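Local coordinates for sister chromatid cohesion protein (PDB 5T8V) that probably loads cohesin onto chromatin, and is represented here by the HEAT-repeat C-terminal fragment of the loader Scc2, at residues A[638-643]-A[676-681]. Sequence-based numbering, arbitrary orientation.
Sequences QVMEAD and ISKCIS
The carboxylate of Glu641 turns one face to Lys678, whose CE and NZ lie over that face rather than at its oxygen edge. NZ stands 3.4 Å from Glu641 OE2, a salt bridge in which the ammonium sits nearly straight above the carboxylate carbon; no hydrogen bond forms. The two side chains cross at about a right angle. The local axes of 638-642 and 676-681 run nearly parallel, 4° apart in direction and separated by 10.7 Å, a gap that long side chains can bridge. With CG anti to N (chi1 -170°), Lys678 sets CB and CG beside the Met640 methyl, and bends at chi2 and chi3 carry CE and NZ over the carboxylate.

Beneath the ion pair, Met640 points toward the other helix. Its chain is extended as far as SD and bends at chi3 (56°), bringing the CE methyl between Lys678 CG at 3.6 Å and the sulfur SG of Cys679 at 3.4 Å, and also against the Cys679 backbone N. A flexible thioether can span the gap, while the short Cys679 side chain lets the methyl come up against its sulfur and the helix backbone. Leu647, in a loop, touches both Met640 and Cys679, extending this apolar layer. Val639 packs on helix 446-474 and Ile676 on helix 685-696, as fits a HEAT-repeat array.

Chemically, the interface is graded: sulfur and methyl meet in the buried layer, opposite charges toward the more exposed side, where Glu641 is exposed and Lys678 partly so. The salt bridge relies on electrostatic attraction without a directional bond, and probably tolerates small helix shifts.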
loop_
_atom_site.group_PDB
_atom_site.type_symbol
_atom_site.label_atom_id
_atom_site.label_comp_id
_atom_site.label_asym_id
_atom_site.label_seq_id
_atom_site.Cartn_x
_atom_site.Cartn_y
_atom_site.Cartn_z
ATOM N N GLN A 638 9.919 -5.630 3.432
ATOM C CA GLN A 638 11.267 -6.183 3.516
ATOM C C GLN A 638 12.314 -5.076 3.541
ATOM O O GLN A 638 13.290 -5.150 4.299
ATOM C CB GLN A 638 11.517 -7.137 2.348
ATOM C CG GLN A 638 10.707 -8.420 2.426
ATOM C CD GLN A 638 10.985 -9.365 1.273
ATOM O OE1 GLN A 638 11.494 -8.958 0.228
ATOM N NE2 GLN A 638 10.655 -10.638 1.461
ATOM N N VAL A 639 12.126 -4.033 2.730
ATOM C CA VAL A 639 13.080 -2.927 2.707
ATOM C C VAL A 639 13.131 -2.245 4.066
ATOM O O VAL A 639 14.211 -1.917 4.572
ATOM C CB VAL A 639 12.722 -1.932 1.585
ATOM C CG1 VAL A 639 13.521 -0.641 1.723
ATOM C CG2 VAL A 639 12.983 -2.551 0.223
ATOM N N MET A 640 11.966 -2.013 4.676
ATOM C CA MET A 640 11.926 -1.346 5.975
ATOM C C MET A 640 12.606 -2.188 7.049
ATOM O O MET A 640 13.450 -1.692 7.802
ATOM C CB MET A 640 10.477 -1.054 6.363
ATOM C CG MET A 640 9.831 0.066 5.564
ATOM S SD MET A 640 8.037 0.117 5.760
ATOM C CE MET A 640 7.884 0.245 7.539
ATOM N N GLU A 641 12.243 -3.470 7.138
ATOM C CA GLU A 641 12.813 -4.326 8.174
ATOM C C GLU A 641 14.312 -4.506 7.983
ATOM O O GLU A 641 15.064 -4.607 8.959
ATOM C CB GLU A 641 12.116 -5.685 8.176
ATOM C CG GLU A 641 10.616 -5.614 8.393
ATOM C CD GLU A 641 9.955 -6.976 8.332
ATOM O OE1 GLU A 641 10.459 -7.915 8.985
ATOM O OE2 GLU A 641 8.935 -7.110 7.624
ATOM N N ALA A 642 14.768 -4.553 6.730
ATOM C CA ALA A 642 16.180 -4.806 6.467
ATOM C C ALA A 642 17.056 -3.631 6.885
ATOM O O ALA A 642 18.211 -3.832 7.278
ATOM C CB ALA A 642 16.383 -5.118 4.987
ATOM N N ASP A 643 16.535 -2.408 6.812
ATOM C CA ASP A 643 17.305 -1.209 7.148
ATOM C C ASP A 643 16.344 -0.128 7.618
ATOM O O ASP A 643 15.992 0.791 6.868
ATOM C CB ASP A 643 18.126 -0.731 5.949
ATOM C CG ASP A 643 18.996 0.469 6.275
ATOM O OD1 ASP A 643 19.345 0.653 7.461
ATOM O OD2 ASP A 643 19.334 1.228 5.339
ATOM N N ILE A 676 1.664 1.928 7.767
ATOM C CA ILE A 676 1.777 2.824 8.917
ATOM C C ILE A 676 2.094 2.026 10.175
ATOM O O ILE A 676 2.959 2.407 10.974
ATOM C CB ILE A 676 0.485 3.648 9.076
ATOM C CG1 ILE A 676 0.368 4.663 7.934
ATOM C CG2 ILE A 676 0.448 4.357 10.435
ATOM C CD1 ILE A 676 -0.942 5.422 7.905
ATOM N N SER A 677 1.404 0.901 10.364
ATOM C CA SER A 677 1.637 0.083 11.548
ATOM C C SER A 677 3.067 -0.437 11.582
ATOM O O SER A 677 3.712 -0.428 12.637
ATOM C CB SER A 677 0.644 -1.076 11.591
ATOM O OG SER A 677 0.790 -1.822 12.786
ATOM N N LYS A 678 3.586 -0.897 10.440
ATOM C CA LYS A 678 4.959 -1.392 10.419
ATOM C C LYS A 678 5.949 -0.279 10.744
ATOM O O LYS A 678 6.888 -0.479 11.527
ATOM C CB LYS A 678 5.274 -2.014 9.058
ATOM C CG LYS A 678 6.592 -2.780 9.010
ATOM C CD LYS A 678 6.609 -3.924 10.012
ATOM C CE LYS A 678 7.167 -5.195 9.401
ATOM N NZ LYS A 678 7.150 -6.330 10.367
ATOM N N CYS A 679 5.756 0.903 10.155
ATOM C CA CYS A 679 6.597 2.045 10.494
ATOM C C CYS A 679 6.594 2.291 11.996
ATOM O O CYS A 679 7.654 2.367 12.629
ATOM C CB CYS A 679 6.115 3.290 9.746
ATOM S SG CYS A 679 6.279 3.195 7.948
ATOM N N ILE A 680 5.401 2.414 12.585
ATOM C CA ILE A 680 5.298 2.648 14.024
ATOM C C ILE A 680 6.019 1.550 14.793
ATOM O O ILE A 680 6.617 1.796 15.847
ATOM C CB ILE A 680 3.817 2.748 14.436
ATOM C CG1 ILE A 680 3.156 3.948 13.756
ATOM C CG2 ILE A 680 3.685 2.868 15.952
ATOM C CD1 ILE A 680 1.642 3.920 13.812
ATOM N N SER A 681 5.974 0.320 14.279
ATOM C CA SER A 681 6.623 -0.794 14.957
ATOM C C SER A 681 8.139 -0.646 14.942
ATOM O O SER A 681 8.805 -0.924 15.945
ATOM C CB SER A 681 6.208 -2.110 14.304
ATOM O OG SER A 681 6.903 -3.203 14.876
#